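Local coordinates for uncharacterized protein lp_2664 (Lactobacillus plantarum WCFS1, PDB 2PJQ), which is of unknown function but carries an HD domain, the fold of metal-dependent phosphohydrolases, and so probably hydrolyses a phosphate ester, at residues Gln16-Gln21 with Gln79-Gln84; Leu57-Leu62 with Ala100-Met105; Leu35-Arg40 with Arg129-Gly134. All blocks are in the same frame, centred on the assembly; numbering follows the deposited sequence.

Contact 1: residues Gln16-Gln21 with Gln79-Gln84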
ATOM      1  N   GLN B  16      -6.503  13.224 -23.917  1.00  9.24           N
ATOM      2  CA  GLN B  16      -5.563  12.230 -23.394  1.00  7.44           C
ATOM      3  C   GLN B  16      -4.353  13.007 -22.900  1.00  7.33           C
ATOM      4  O   GLN B  16      -3.903  12.849 -21.748  1.00  5.80           O
ATOM      5  CB  GLN B  16      -5.123  11.267 -24.492  1.00  1.79           C
ATOM      6  CG  GLN B  16      -4.215  10.143 -23.986  1.00  3.58           C
ATOM      7  CD  GLN B  16      -3.573   9.333 -25.111  1.00  3.88           C
ATOM      8  OE1 GLN B  16      -4.201   9.035 -26.136  1.00  3.68           O
ATOM      9  NE2 GLN B  16      -2.318   8.964 -24.916  1.00  5.67           N
ATOM     10  N   THR B  17      -3.850  13.863 -23.786  1.00  1.00           N
ATOM     11  CA  THR B  17      -2.703  14.681 -23.477  1.00  1.00           C
ATOM     12  C   THR B  17      -3.006  15.466 -22.239  1.00  1.00           C
ATOM     13  O   THR B  17      -2.207  15.490 -21.313  1.00  4.41           O
ATOM     14  CB  THR B  17      -2.378  15.682 -24.588  1.00  1.00           C
ATOM     15  OG1 THR B  17      -2.240  14.996 -25.826  1.00  1.00           O
ATOM     16  CG2 THR B  17      -1.075  16.395 -24.293  1.00  1.00           C
ATOM     17  N   TYR B  18      -4.159  16.112 -22.210  1.00  1.00           N
ATOM     18  CA  TYR B  18      -4.509  16.898 -21.043  1.00  2.07           C
ATOM     19  C   TYR B  18      -4.486  16.063 -19.760  1.00  4.52           C
ATOM     20  O   TYR B  18      -3.859  16.440 -18.759  1.00  3.09           O
ATOM     21  CB  TYR B  18      -5.887  17.521 -21.220  1.00  1.26           C
ATOM     22  CG  TYR B  18      -6.228  18.477 -20.112  1.00  1.00           C
ATOM     23  CD1 TYR B  18      -5.570  19.705 -19.996  1.00  1.00           C
ATOM     24  CD2 TYR B  18      -7.156  18.127 -19.135  1.00  1.00           C
ATOM     25  CE1 TYR B  18      -5.818  20.554 -18.938  1.00  1.00           C
ATOM     26  CE2 TYR B  18      -7.414  18.972 -18.065  1.00  1.58           C
ATOM     27  CZ  TYR B  18      -6.738  20.182 -17.972  1.00  1.00           C
ATOM     28  OH  TYR B  18      -6.973  20.987 -16.889  1.00  3.07           O
ATOM     29  N   ALA B  19      -5.176  14.929 -19.803  1.00 11.38           N
ATOM     30  CA  ALA B  19      -5.266  14.037 -18.661  1.00 13.94           C
ATOM     31  C   ALA B  19      -3.898  13.643 -18.116  1.00 15.74           C
ATOM     32  O   ALA B  19      -3.577  13.927 -16.961  1.00 16.08           O
ATOM     33  CB  ALA B  19      -6.040  12.801 -19.049  1.00 16.67           C
ATOM     34  N   LEU B  20      -3.093  12.977 -18.941  1.00 18.30           N
ATOM     35  CA  LEU B  20      -1.765  12.545 -18.509  1.00 20.56           C
ATOM     36  C   LEU B  20      -0.903  13.681 -17.928  1.00 22.74           C
ATOM     37  O   LEU B  20      -0.143  13.461 -16.993  1.00 25.90           O
ATOM     38  CB  LEU B  20      -1.034  11.854 -19.665  1.00 15.61           C
ATOM     39  CG  LEU B  20      -1.734  10.601 -20.206  1.00 16.03           C
ATOM     40  CD1 LEU B  20      -1.125  10.204 -21.516  1.00 16.14           C
ATOM     41  CD2 LEU B  20      -1.640   9.473 -19.211  1.00 15.77           C
ATOM     42  N   GLN B  21      -0.999  14.892 -18.459  1.00 22.46           N
ATOM     43  CA  GLN B  21      -0.204  15.974 -17.887  1.00 24.68           C
ATOM     44  C   GLN B  21      -0.644  16.279 -16.454  1.00 24.35           C
ATOM     45  O   GLN B  21       0.173  16.281 -15.537  1.00 25.27           O
ATOM     46  CB  GLN B  21      -0.312  17.244 -18.735  1.00 30.37           C
ATOM     47  CG  GLN B  21       0.947  17.544 -19.514  1.00 37.22           C
ATOM     48  CD  GLN B  21       1.168  16.572 -20.665  1.00 42.21           C
ATOM     49  OE1 GLN B  21       0.812  15.385 -20.573  1.00 45.45           O
ATOM     50  NE2 GLN B  21       1.772  17.064 -21.752  1.00 41.98           N
ATOM     51  N   GLN B  79     -13.119  24.035 -13.155  1.00 24.16           N
ATOM     52  CA  GLN B  79     -12.926  25.236 -13.940  1.00 24.46           C
ATOM     53  C   GLN B  79     -11.676  25.185 -14.814  1.00 22.81           C
ATOM     54  O   GLN B  79     -11.440  26.085 -15.612  1.00 24.43           O
ATOM     55  CB  GLN B  79     -12.945  26.466 -13.023  1.00 31.77           C
ATOM     56  CG  GLN B  79     -11.633  27.162 -12.809  1.00 37.38           C
ATOM     57  CD  GLN B  79     -11.700  28.091 -11.617  1.00 41.45           C
ATOM     58  OE1 GLN B  79     -12.708  28.780 -11.419  1.00 45.54           O
ATOM     59  NE2 GLN B  79     -10.634  28.123 -10.814  1.00 39.97           N
ATOM     60  N   ASP B  80     -10.874  24.133 -14.682  1.00 21.01           N
ATOM     61  CA  ASP B  80      -9.700  23.991 -15.542  1.00 18.04           C
ATOM     62  C   ASP B  80     -10.048  23.124 -16.743  1.00 15.34           C
ATOM     63  O   ASP B  80      -9.781  23.494 -17.879  1.00 15.20           O
ATOM     64  CB  ASP B  80      -8.512  23.377 -14.798  1.00 24.92           C
ATOM     65  CG  ASP B  80      -7.639  24.430 -14.117  1.00 27.27           C
ATOM     66  OD1 ASP B  80      -7.517  25.554 -14.661  1.00 26.80           O
ATOM     67  OD2 ASP B  80      -7.062  24.127 -13.047  1.00 27.91           O
ATOM     68  N   LEU B  81     -10.662  21.974 -16.492  1.00 14.54           N
ATOM     69  CA  LEU B  81     -11.039  21.067 -17.570  1.00 13.91           C
ATOM     70  C   LEU B  81     -11.894  21.751 -18.645  1.00 13.69           C
ATOM     71  O   LEU B  81     -11.797  21.416 -19.831  1.00 12.13           O
ATOM     72  CB  LEU B  81     -11.783  19.844 -17.011  1.00 12.20           C
ATOM     73  CG  LEU B  81     -12.395  18.890 -18.051  1.00 10.96           C
ATOM     74  CD1 LEU B  81     -11.294  18.269 -18.911  1.00  9.23           C
ATOM     75  CD2 LEU B  81     -13.192  17.809 -17.359  1.00  9.73           C
ATOM     76  N   ILE B  82     -12.738  22.699 -18.249  1.00 12.68           N
ATOM     77  CA  ILE B  82     -13.560  23.381 -19.252  1.00 13.45           C
ATOM     78  C   ILE B  82     -12.643  24.225 -20.141  1.00  9.55           C
ATOM     79  O   ILE B  82     -12.733  24.185 -21.366  1.00  8.13           O
ATOM     80  CB  ILE B  82     -14.657  24.300 -18.614  1.00 21.70           C
ATOM     81  CG1 ILE B  82     -15.771  23.466 -17.967  1.00 22.93           C
ATOM     82  CG2 ILE B  82     -15.319  25.126 -19.688  1.00 24.31           C
ATOM     83  CD1 ILE B  82     -15.337  22.675 -16.770  1.00 25.39           C
ATOM     84  N   VAL B  83     -11.756  24.985 -19.513  1.00  9.01           N
ATOM     85  CA  VAL B  83     -10.821  25.809 -20.256  1.00  8.35           C
ATOM     86  C   VAL B  83     -10.195  24.924 -21.321  1.00  8.39           C
ATOM     87  O   VAL B  83      -9.997  25.357 -22.450  1.00  9.63           O
ATOM     88  CB  VAL B  83      -9.730  26.412 -19.307  1.00  7.35           C
ATOM     89  CG1 VAL B  83      -8.638  27.117 -20.096  1.00  1.35           C
ATOM     90  CG2 VAL B  83     -10.387  27.418 -18.359  1.00  6.22           C
ATOM     91  N   GLN B  84      -9.923  23.670 -20.979  1.00 10.02           N
ATOM     92  CA  GLN B  84      -9.331  22.740 -21.940  1.00  9.88           C
ATOM     93  C   GLN B  84     -10.345  22.272 -22.999  1.00 10.44           C
ATOM     94  O   GLN B  84     -10.095  22.345 -24.203  1.00 10.62           O
ATOM     95  CB  GLN B  84      -8.749  21.517 -21.222  1.00  4.60           C
ATOM     96  CG  GLN B  84      -8.154  20.480 -22.178  1.00  4.04           C
ATOM     97  CD  GLN B  84      -7.154  21.102 -23.154  1.00  5.32           C
ATOM     98  OE1 GLN B  84      -6.438  22.036 -22.794  1.00  5.32           O
ATOM     99  NE2 GLN B  84      -7.100  20.581 -24.387  1.00  1.27           N
TER

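Contact 2: residues Leu57-Leu62 with Ala100-Met105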
ATOM      1  N   LEU B  57     -13.878   6.902 -23.811  1.00  7.89           N
ATOM      2  CA  LEU B  57     -12.488   7.087 -23.423  1.00  7.08           C
ATOM      3  C   LEU B  57     -12.292   8.477 -22.877  1.00  6.48           C
ATOM      4  O   LEU B  57     -11.608   8.655 -21.869  1.00  5.77           O
ATOM      5  CB  LEU B  57     -11.550   6.855 -24.605  1.00  6.44           C
ATOM      6  CG  LEU B  57     -11.782   5.537 -25.328  1.00  7.40           C
ATOM      7  CD1 LEU B  57     -10.719   5.349 -26.384  1.00  9.34           C
ATOM      8  CD2 LEU B  57     -11.766   4.395 -24.321  1.00  9.46           C
ATOM      9  N   ALA B  58     -12.893   9.455 -23.550  1.00  6.51           N
ATOM     10  CA  ALA B  58     -12.790  10.845 -23.138  1.00  4.71           C
ATOM     11  C   ALA B  58     -13.152  10.911 -21.662  1.00  5.58           C
ATOM     12  O   ALA B  58     -12.337  11.340 -20.836  1.00  8.11           O
ATOM     13  CB  ALA B  58     -13.726  11.698 -23.953  1.00  1.00           C
ATOM     14  N   ALA B  59     -14.355  10.447 -21.323  1.00  2.72           N
ATOM     15  CA  ALA B  59     -14.795  10.463 -19.937  1.00  2.16           C
ATOM     16  C   ALA B  59     -13.906   9.566 -19.107  1.00  3.81           C
ATOM     17  O   ALA B  59     -13.732   9.797 -17.917  1.00  7.90           O
ATOM     18  CB  ALA B  59     -16.253  10.013 -19.821  1.00  1.00           C
ATOM     19  N   ALA B  60     -13.342   8.532 -19.717  1.00  1.00           N
ATOM     20  CA  ALA B  60     -12.472   7.632 -18.969  1.00  1.00           C
ATOM     21  C   ALA B  60     -11.202   8.365 -18.577  1.00  1.00           C
ATOM     22  O   ALA B  60     -10.759   8.304 -17.437  1.00  1.00           O
ATOM     23  CB  ALA B  60     -12.132   6.429 -19.804  1.00  5.77           C
ATOM     24  N   TRP B  61     -10.631   9.072 -19.547  1.00  9.49           N
ATOM     25  CA  TRP B  61      -9.404   9.835 -19.351  1.00  9.89           C
ATOM     26  C   TRP B  61      -9.582  10.909 -18.303  1.00 10.68           C
ATOM     27  O   TRP B  61      -8.705  11.129 -17.470  1.00 11.23           O
ATOM     28  CB  TRP B  61      -8.981  10.529 -20.654  1.00  6.42           C
ATOM     29  CG  TRP B  61      -8.376   9.653 -21.709  1.00  3.92           C
ATOM     30  CD1 TRP B  61      -8.855   9.438 -22.973  1.00  4.29           C
ATOM     31  CD2 TRP B  61      -7.164   8.916 -21.606  1.00  2.74           C
ATOM     32  NE1 TRP B  61      -8.006   8.606 -23.673  1.00  3.36           N
ATOM     33  CE2 TRP B  61      -6.958   8.268 -22.854  1.00  3.70           C
ATOM     34  CE3 TRP B  61      -6.220   8.734 -20.583  1.00  1.91           C
ATOM     35  CZ2 TRP B  61      -5.850   7.453 -23.102  1.00  2.42           C
ATOM     36  CZ3 TRP B  61      -5.118   7.927 -20.830  1.00  1.26           C
ATOM     37  CH2 TRP B  61      -4.943   7.295 -22.083  1.00  2.77           C
ATOM     38  N   LEU B  62     -10.736  11.564 -18.340  1.00  6.99           N
ATOM     39  CA  LEU B  62     -11.009  12.686 -17.449  1.00  6.33           C
ATOM     40  C   LEU B  62     -11.657  12.497 -16.080  1.00  6.47           C
ATOM     41  O   LEU B  62     -11.841  13.474 -15.368  1.00  6.18           O
ATOM     42  CB  LEU B  62     -11.803  13.740 -18.236  1.00  6.93           C
ATOM     43  CG  LEU B  62     -11.174  14.287 -19.533  1.00  5.56           C
ATOM     44  CD1 LEU B  62     -12.214  15.088 -20.307  1.00  6.63           C
ATOM     45  CD2 LEU B  62      -9.960  15.156 -19.224  1.00  1.58           C
ATOM     46  N   ALA B 100     -21.708  14.417 -17.255  1.00  1.00           N
ATOM     47  CA  ALA B 100     -22.820  13.533 -16.978  1.00  1.00           C
ATOM     48  C   ALA B 100     -22.258  12.241 -16.424  1.00  1.03           C
ATOM     49  O   ALA B 100     -22.798  11.665 -15.489  1.00  1.32           O
ATOM     50  CB  ALA B 100     -23.572  13.253 -18.245  1.00  2.27           C
ATOM     51  N   ILE B 101     -21.155  11.794 -17.011  1.00  6.03           N
ATOM     52  CA  ILE B 101     -20.510  10.568 -16.577  1.00  9.27           C
ATOM     53  C   ILE B 101     -19.682  10.817 -15.315  1.00 12.42           C
ATOM     54  O   ILE B 101     -20.138  10.639 -14.194  1.00 10.90           O
ATOM     55  CB  ILE B 101     -19.585  10.017 -17.685  1.00  7.34           C
ATOM     56  CG1 ILE B 101     -20.426   9.560 -18.878  1.00  5.89           C
ATOM     57  CG2 ILE B 101     -18.740   8.863 -17.140  1.00  7.31           C
ATOM     58  CD1 ILE B 101     -19.619   9.171 -20.091  1.00  5.92           C
ATOM     59  N   ILE B 102     -18.449  11.232 -15.526  1.00 19.06           N
ATOM     60  CA  ILE B 102     -17.527  11.519 -14.453  1.00 23.76           C
ATOM     61  C   ILE B 102     -18.185  11.865 -13.131  1.00 26.04           C
ATOM     62  O   ILE B 102     -18.003  11.161 -12.139  1.00 28.73           O
ATOM     63  CB  ILE B 102     -16.630  12.665 -14.858  1.00 24.12           C
ATOM     64  CG1 ILE B 102     -16.027  12.362 -16.224  1.00 23.57           C
ATOM     65  CG2 ILE B 102     -15.555  12.867 -13.832  1.00 26.53           C
ATOM     66  CD1 ILE B 102     -15.350  13.551 -16.808  1.00 28.14           C
ATOM     67  N   ASP B 103     -18.970  12.934 -13.122  1.00 28.91           N
ATOM     68  CA  ASP B 103     -19.616  13.397 -11.898  1.00 31.07           C
ATOM     69  C   ASP B 103     -20.741  12.561 -11.281  1.00 32.25           C
ATOM     70  O   ASP B 103     -21.172  12.860 -10.165  1.00 32.01           O
ATOM     71  CB  ASP B 103     -20.105  14.839 -12.096  1.00 32.25           C
ATOM     72  CG  ASP B 103     -18.958  15.808 -12.382  1.00 34.11           C
ATOM     73  OD1 ASP B 103     -17.907  15.706 -11.716  1.00 35.11           O
ATOM     74  OD2 ASP B 103     -19.100  16.679 -13.264  1.00 36.79           O
ATOM     75  N   HIS B 104     -21.200  11.517 -11.973  1.00 30.13           N
ATOM     76  CA  HIS B 104     -22.296  10.682 -11.472  1.00 30.53           C
ATOM     77  C   HIS B 104     -22.057   9.198 -11.692  1.00 33.62           C
ATOM     78  O   HIS B 104     -22.961   8.469 -12.088  1.00 34.28           O
ATOM     79  CB  HIS B 104     -23.592  11.061 -12.175  1.00 30.54           C
ATOM     80  CG  HIS B 104     -23.844  12.533 -12.218  1.00 29.00           C
ATOM     81  ND1 HIS B 104     -24.132  13.273 -11.092  1.00 28.53           N
ATOM     82  CD2 HIS B 104     -23.820  13.408 -13.250  1.00 28.93           C
ATOM     83  CE1 HIS B 104     -24.274  14.543 -11.428  1.00 28.41           C
ATOM     84  NE2 HIS B 104     -24.090  14.651 -12.730  1.00 29.43           N
HETATM   85  N   MSE B 105     -20.841   8.745 -11.427  1.00 40.65           N
HETATM   86  CA  MSE B 105     -20.496   7.346 -11.616  1.00 42.92           C
HETATM   87  C   MSE B 105     -19.697   6.848 -10.422  1.00 44.24           C
HETATM   88  O   MSE B 105     -19.432   5.652 -10.293  1.00 43.79           O
HETATM   89  CB  MSE B 105     -19.640   7.209 -12.849  1.00 46.04           C
HETATM   90  CG  MSE B 105     -18.447   8.120 -12.768  1.00 49.95           C
HETATM   91 SE   MSE B 105     -17.053   7.528 -13.907  1.00 54.54          SE
HETATM   92  CE  MSE B 105     -15.749   7.047 -12.565  1.00 54.54           C
TER

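Contact 3: residues Leu35-Arg40 with Arg129-Gly134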
ATOM      1  N   LEU B  35      -4.426   5.254 -15.472  1.00 11.74           N
ATOM      2  CA  LEU B  35      -5.099   5.858 -16.617  1.00 11.84           C
ATOM      3  C   LEU B  35      -5.067   5.021 -17.885  1.00 10.22           C
ATOM      4  O   LEU B  35      -6.059   4.944 -18.604  1.00 10.50           O
ATOM      5  CB  LEU B  35      -4.483   7.219 -16.913  1.00 10.52           C
ATOM      6  CG  LEU B  35      -4.725   8.232 -15.806  1.00 10.62           C
ATOM      7  CD1 LEU B  35      -3.940   9.506 -16.113  1.00 10.26           C
ATOM      8  CD2 LEU B  35      -6.228   8.490 -15.672  1.00  4.74           C
ATOM      9  N   GLN B  36      -3.922   4.405 -18.155  1.00 10.13           N
ATOM     10  CA  GLN B  36      -3.769   3.586 -19.349  1.00 10.18           C
ATOM     11  C   GLN B  36      -4.499   2.277 -19.200  1.00  9.36           C
ATOM     12  O   GLN B  36      -5.113   1.808 -20.154  1.00  8.75           O
ATOM     13  CB  GLN B  36      -2.296   3.306 -19.646  1.00 12.85           C
ATOM     14  CG  GLN B  36      -1.476   4.537 -19.893  1.00 17.27           C
ATOM     15  CD  GLN B  36      -0.354   4.281 -20.870  1.00 21.52           C
ATOM     16  OE1 GLN B  36      -0.600   4.027 -22.052  1.00 23.90           O
ATOM     17  NE2 GLN B  36       0.889   4.335 -20.386  1.00 23.54           N
ATOM     18  N   ARG B  37      -4.418   1.675 -18.012  1.00  9.85           N
ATOM     19  CA  ARG B  37      -5.114   0.413 -17.776  1.00 10.52           C
ATOM     20  C   ARG B  37      -6.628   0.608 -17.940  1.00  9.50           C
ATOM     21  O   ARG B  37      -7.305  -0.177 -18.620  1.00  8.40           O
ATOM     22  CB  ARG B  37      -4.835  -0.110 -16.374  1.00 16.68           C
ATOM     23  CG  ARG B  37      -3.609  -0.984 -16.253  1.00 18.03           C
ATOM     24  CD  ARG B  37      -3.657  -1.716 -14.939  1.00 18.33           C
ATOM     25  NE  ARG B  37      -3.654  -0.791 -13.819  1.00 18.69           N
ATOM     26  CZ  ARG B  37      -2.588  -0.092 -13.467  1.00 21.80           C
ATOM     27  NH1 ARG B  37      -1.470  -0.240 -14.159  1.00 21.61           N
ATOM     28  NH2 ARG B  37      -2.641   0.753 -12.439  1.00 23.73           N
ATOM     29  N   VAL B  38      -7.157   1.643 -17.296  1.00  4.65           N
ATOM     30  CA  VAL B  38      -8.567   1.930 -17.411  1.00  3.23           C
ATOM     31  C   VAL B  38      -8.858   2.169 -18.885  1.00  3.18           C
ATOM     32  O   VAL B  38      -9.765   1.574 -19.442  1.00  2.65           O
ATOM     33  CB  VAL B  38      -8.977   3.192 -16.610  1.00  6.36           C
ATOM     34  CG1 VAL B  38     -10.311   3.713 -17.127  1.00  5.95           C
ATOM     35  CG2 VAL B  38      -9.118   2.864 -15.123  1.00  4.69           C
ATOM     36  N   ASN B  39      -8.085   3.035 -19.522  1.00  5.06           N
ATOM     37  CA  ASN B  39      -8.319   3.328 -20.925  1.00  7.71           C
ATOM     38  C   ASN B  39      -8.476   2.037 -21.712  1.00 10.56           C
ATOM     39  O   ASN B  39      -9.533   1.757 -22.266  1.00 10.84           O
ATOM     40  CB  ASN B  39      -7.164   4.124 -21.506  1.00 10.30           C
ATOM     41  CG  ASN B  39      -7.433   4.585 -22.920  1.00 10.65           C
ATOM     42  OD1 ASN B  39      -8.251   5.478 -23.139  1.00 11.83           O
ATOM     43  ND2 ASN B  39      -6.754   3.976 -23.888  1.00  7.71           N
ATOM     44  N   ARG B  40      -7.408   1.252 -21.756  1.00 14.39           N
ATOM     45  CA  ARG B  40      -7.401  -0.017 -22.465  1.00 16.32           C
ATOM     46  C   ARG B  40      -8.580  -0.925 -22.097  1.00 13.89           C
ATOM     47  O   ARG B  40      -9.044  -1.709 -22.921  1.00 13.76           O
ATOM     48  CB  ARG B  40      -6.055  -0.700 -22.220  1.00 27.92           C
ATOM     49  CG  ARG B  40      -6.082  -2.199 -22.007  1.00 37.06           C
ATOM     50  CD  ARG B  40      -4.663  -2.668 -21.722  1.00 45.11           C
ATOM     51  NE  ARG B  40      -4.058  -1.906 -20.632  1.00 52.11           N
ATOM     52  CZ  ARG B  40      -2.796  -2.028 -20.231  1.00 57.29           C
ATOM     53  NH1 ARG B  40      -1.979  -2.892 -20.828  1.00 60.04           N
ATOM     54  NH2 ARG B  40      -2.347  -1.280 -19.230  1.00 59.45           N
ATOM     55  N   ARG B 129     -13.662   0.775 -11.848  1.00 13.24           N
ATOM     56  CA  ARG B 129     -13.728  -0.130 -10.705  1.00 12.46           C
ATOM     57  C   ARG B 129     -12.937  -1.387 -10.969  1.00 11.22           C
ATOM     58  O   ARG B 129     -12.260  -1.903 -10.079  1.00 10.51           O
ATOM     59  CB  ARG B 129     -15.180  -0.482 -10.382  1.00 13.42           C
ATOM     60  CG  ARG B 129     -15.924   0.680  -9.749  1.00 14.80           C
ATOM     61  CD  ARG B 129     -17.423   0.474  -9.696  1.00 15.61           C
ATOM     62  NE  ARG B 129     -18.071   1.687  -9.217  1.00 19.24           N
ATOM     63  CZ  ARG B 129     -19.377   1.816  -9.005  1.00 22.02           C
ATOM     64  NH1 ARG B 129     -20.198   0.792  -9.226  1.00 19.76           N
ATOM     65  NH2 ARG B 129     -19.859   2.977  -8.572  1.00 22.80           N
ATOM     66  N   LEU B 130     -13.008  -1.869 -12.204  1.00  9.50           N
ATOM     67  CA  LEU B 130     -12.294  -3.082 -12.582  1.00  8.02           C
ATOM     68  C   LEU B 130     -10.812  -3.019 -12.254  1.00  6.73           C
ATOM     69  O   LEU B 130     -10.163  -4.048 -12.154  1.00  6.24           O
ATOM     70  CB  LEU B 130     -12.485  -3.364 -14.069  1.00  4.72           C
ATOM     71  CG  LEU B 130     -13.654  -4.297 -14.352  1.00  3.51           C
ATOM     72  CD1 LEU B 130     -13.751  -4.515 -15.821  1.00  3.04           C
ATOM     73  CD2 LEU B 130     -13.437  -5.632 -13.640  1.00  6.46           C
ATOM     74  N   ASP B 131     -10.298  -1.800 -12.090  1.00  6.94           N
ATOM     75  CA  ASP B 131      -8.898  -1.565 -11.764  1.00  5.17           C
ATOM     76  C   ASP B 131      -8.724  -1.222 -10.292  1.00  5.87           C
ATOM     77  O   ASP B 131      -7.660  -0.766  -9.883  1.00  6.76           O
ATOM     78  CB  ASP B 131      -8.346  -0.418 -12.596  1.00  3.38           C
ATOM     79  CG  ASP B 131      -6.830  -0.450 -12.682  1.00  8.24           C
ATOM     80  OD1 ASP B 131      -6.287  -1.440 -13.241  1.00  9.62           O
ATOM     81  OD2 ASP B 131      -6.171   0.498 -12.189  1.00  8.25           O
ATOM     82  N   ALA B 132      -9.774  -1.414  -9.504  1.00  5.06           N
ATOM     83  CA  ALA B 132      -9.710  -1.124  -8.081  1.00  6.80           C
ATOM     84  C   ALA B 132     -10.016  -2.382  -7.280  1.00  7.79           C
ATOM     85  O   ALA B 132     -10.485  -2.321  -6.144  1.00  9.54           O
ATOM     86  CB  ALA B 132     -10.689  -0.009  -7.715  1.00  2.67           C
ATOM     87  N   ILE B 133      -9.758  -3.524  -7.895  1.00  7.66           N
ATOM     88  CA  ILE B 133      -9.997  -4.805  -7.256  1.00  7.99           C
ATOM     89  C   ILE B 133      -8.935  -5.711  -7.811  1.00  9.43           C
ATOM     90  O   ILE B 133      -8.144  -5.290  -8.651  1.00 11.76           O
ATOM     91  CB  ILE B 133     -11.410  -5.378  -7.577  1.00  6.28           C
ATOM     92  CG1 ILE B 133     -11.554  -5.650  -9.083  1.00  5.00           C
ATOM     93  CG2 ILE B 133     -12.486  -4.405  -7.076  1.00  3.58           C
ATOM     94  CD1 ILE B 133     -12.936  -6.187  -9.495  1.00  4.40           C
ATOM     95  N   GLY B 134      -8.912  -6.958  -7.371  1.00  6.40           N
ATOM     96  CA  GLY B 134      -7.874  -7.840  -7.848  1.00  6.00           C
ATOM     97  C   GLY B 134      -6.607  -7.394  -7.139  1.00  6.80           C
ATOM     98  O   GLY B 134      -6.636  -6.461  -6.342  1.00  5.12           O
TER

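Contact 1: residues Gln16-Gln21 with Gln79-Gln84
Y18 of helix 9-22 reaches across to helix 74-87 and lays its ring along the side chain of Q84. The two side chains run past each other in opposite directions, each extending from its own helix toward the other. CG of Q84 lies over one ring face, 3.7 Å from the centroid of the Y18 ring and 26° off the ring normal, displaced toward the rim; this is a CH-pi contact made by the aliphatic part of the glutamine. CG of Q84 is 3.5 Å from both CG and CD1 of Y18. The Q84 chain leaves the backbone with CG anti to N and then turns at the CB-CG bond; the ring and amide planes are 18° apart.

The far end of the tyrosine meets D80 and L81. With CG of Y18 also anti to its backbone nitrogen, the ring points toward helix 74-87 and its hydroxyl ends beside D80. OH of Y18 lies 3.5 Å from CB of D80, a van der Waals approach. L81 adds an apolar touch from an oblique direction, its CD1 4.0 Å from CE2 of Y18. One tyrosine thus bridges a gap that the backbones leave wide: the two short helical segments run nearly antiparallel, at 149°, and their axes come no closer than 11.4 Å.

The joint is partly buried, toward the outside of the all-helical fold. Helix 53-62 packs against it, with L62 touching both Y18 and L81 and W61 packing on Q16 and A19, while F99 of helix 92-102 touches L81 and I82.

Contact 2: residues Leu57-Leu62 with Ala100-Met105
A59 turns its methyl group straight at I101 and I102, near the C-terminal end of helix 92-102, and the side-chain contact is wholly apolar. The closest packing is that of A59 CB against CD1 of I101, at 3.5 Å. CG2 of I101 meets the same methyl, CB of A59, at 3.8 Å. With CG1 anti to the carbonyl carbon (chi1 -67°) and CG2 anti to the backbone N, the two branches of I101 both lie against the A59 methyl.

I102 brings a second set of carbon contacts, one turn further along helix 53-62. Its CD1 lies 3.8 Å from CB of L62, and its CG1 passes 4.3 Å from CB of A59, which places the isoleucine across the step from A59 to L62.

Hydrocarbon also rests on backbone oxygens. CG1 of I102 is 3.8 Å from O of A59, and CD1 of I102 is equally far from O of L62. No hydrogen bond links the two segments; consistent with the small alanine, the A59 and I102 CA atoms are 6.2 Å apart.

All four touching residues are buried inside the HD domain. V124 of helix 119-130 packs on A59 and I101, I15 of helix 9-22 on L62, and I102 continues onto H63, a residue of the probable HD-type metal site, where no metal is bound in this model.

Contact 3: residues Leu35-Arg40 with Arg129-Gly134
OD2 of D131 is gripped by two groups: NE of R37 gives it a weak hydrogen bond at 3.3 Å, and ND1 of H34 hydrogen-bonds it as well. The same N-H of R37 makes its shorter bond to the other carboxylate oxygen, with NE 2.8 Å from OD1 of D131, and together the two limbs form a buried salt bridge. OD1 lies in the guanidinium plane, 2° out of it, and the arginine meets this oxygen on its syn side; the bond is bent, with 138° at the hydrogen. The carboxylate therefore straddles NE at the guanidinium edge, and the two flat groups are nearly coplanar, 25° apart.

The arginine chain folds to allow this: a turn about the CG-CD bond brings NE toward the aspartate. From the other side, D131 reaches out with CG anti to its backbone N. CG2 of V38 completes the contact, 4.2 Å from CB of D131.

H34 is probably one of the HD-type residues. D131 is thus a plausible second-shell residue, fixing the rotation of a histidine that probably belongs to a metal site; no metal is bound there here.

The salt bridge joins helix 32-49 to the residues that follow helix 119-130. I136 of helix 134-148 packs on both R37 and D131, R140 of that helix binds O of D131, and D220 of the second subunit packs against the pair.

Overall arrangement
Contacts 2 and 3 are buried, whereas contact 1 lies toward the outside, about 18 Å between its centre and that of the chain. Their chemistry follows place: an aromatic ring and an aliphatic chain share a partly buried gap in contact 1, small hydrocarbon groups interlock in contact 2, and a charged pair is enclosed in contact 3, close to the second subunit. Contacts 2 and 3 both reach the probable metal-site residues. Helix 53-62 belongs to contact 2 and adjoins the other two; toward contact 3 it does so through W61, which packs on L35 and N39. Contact 2 also approaches contact 3 where M105 lies near R129.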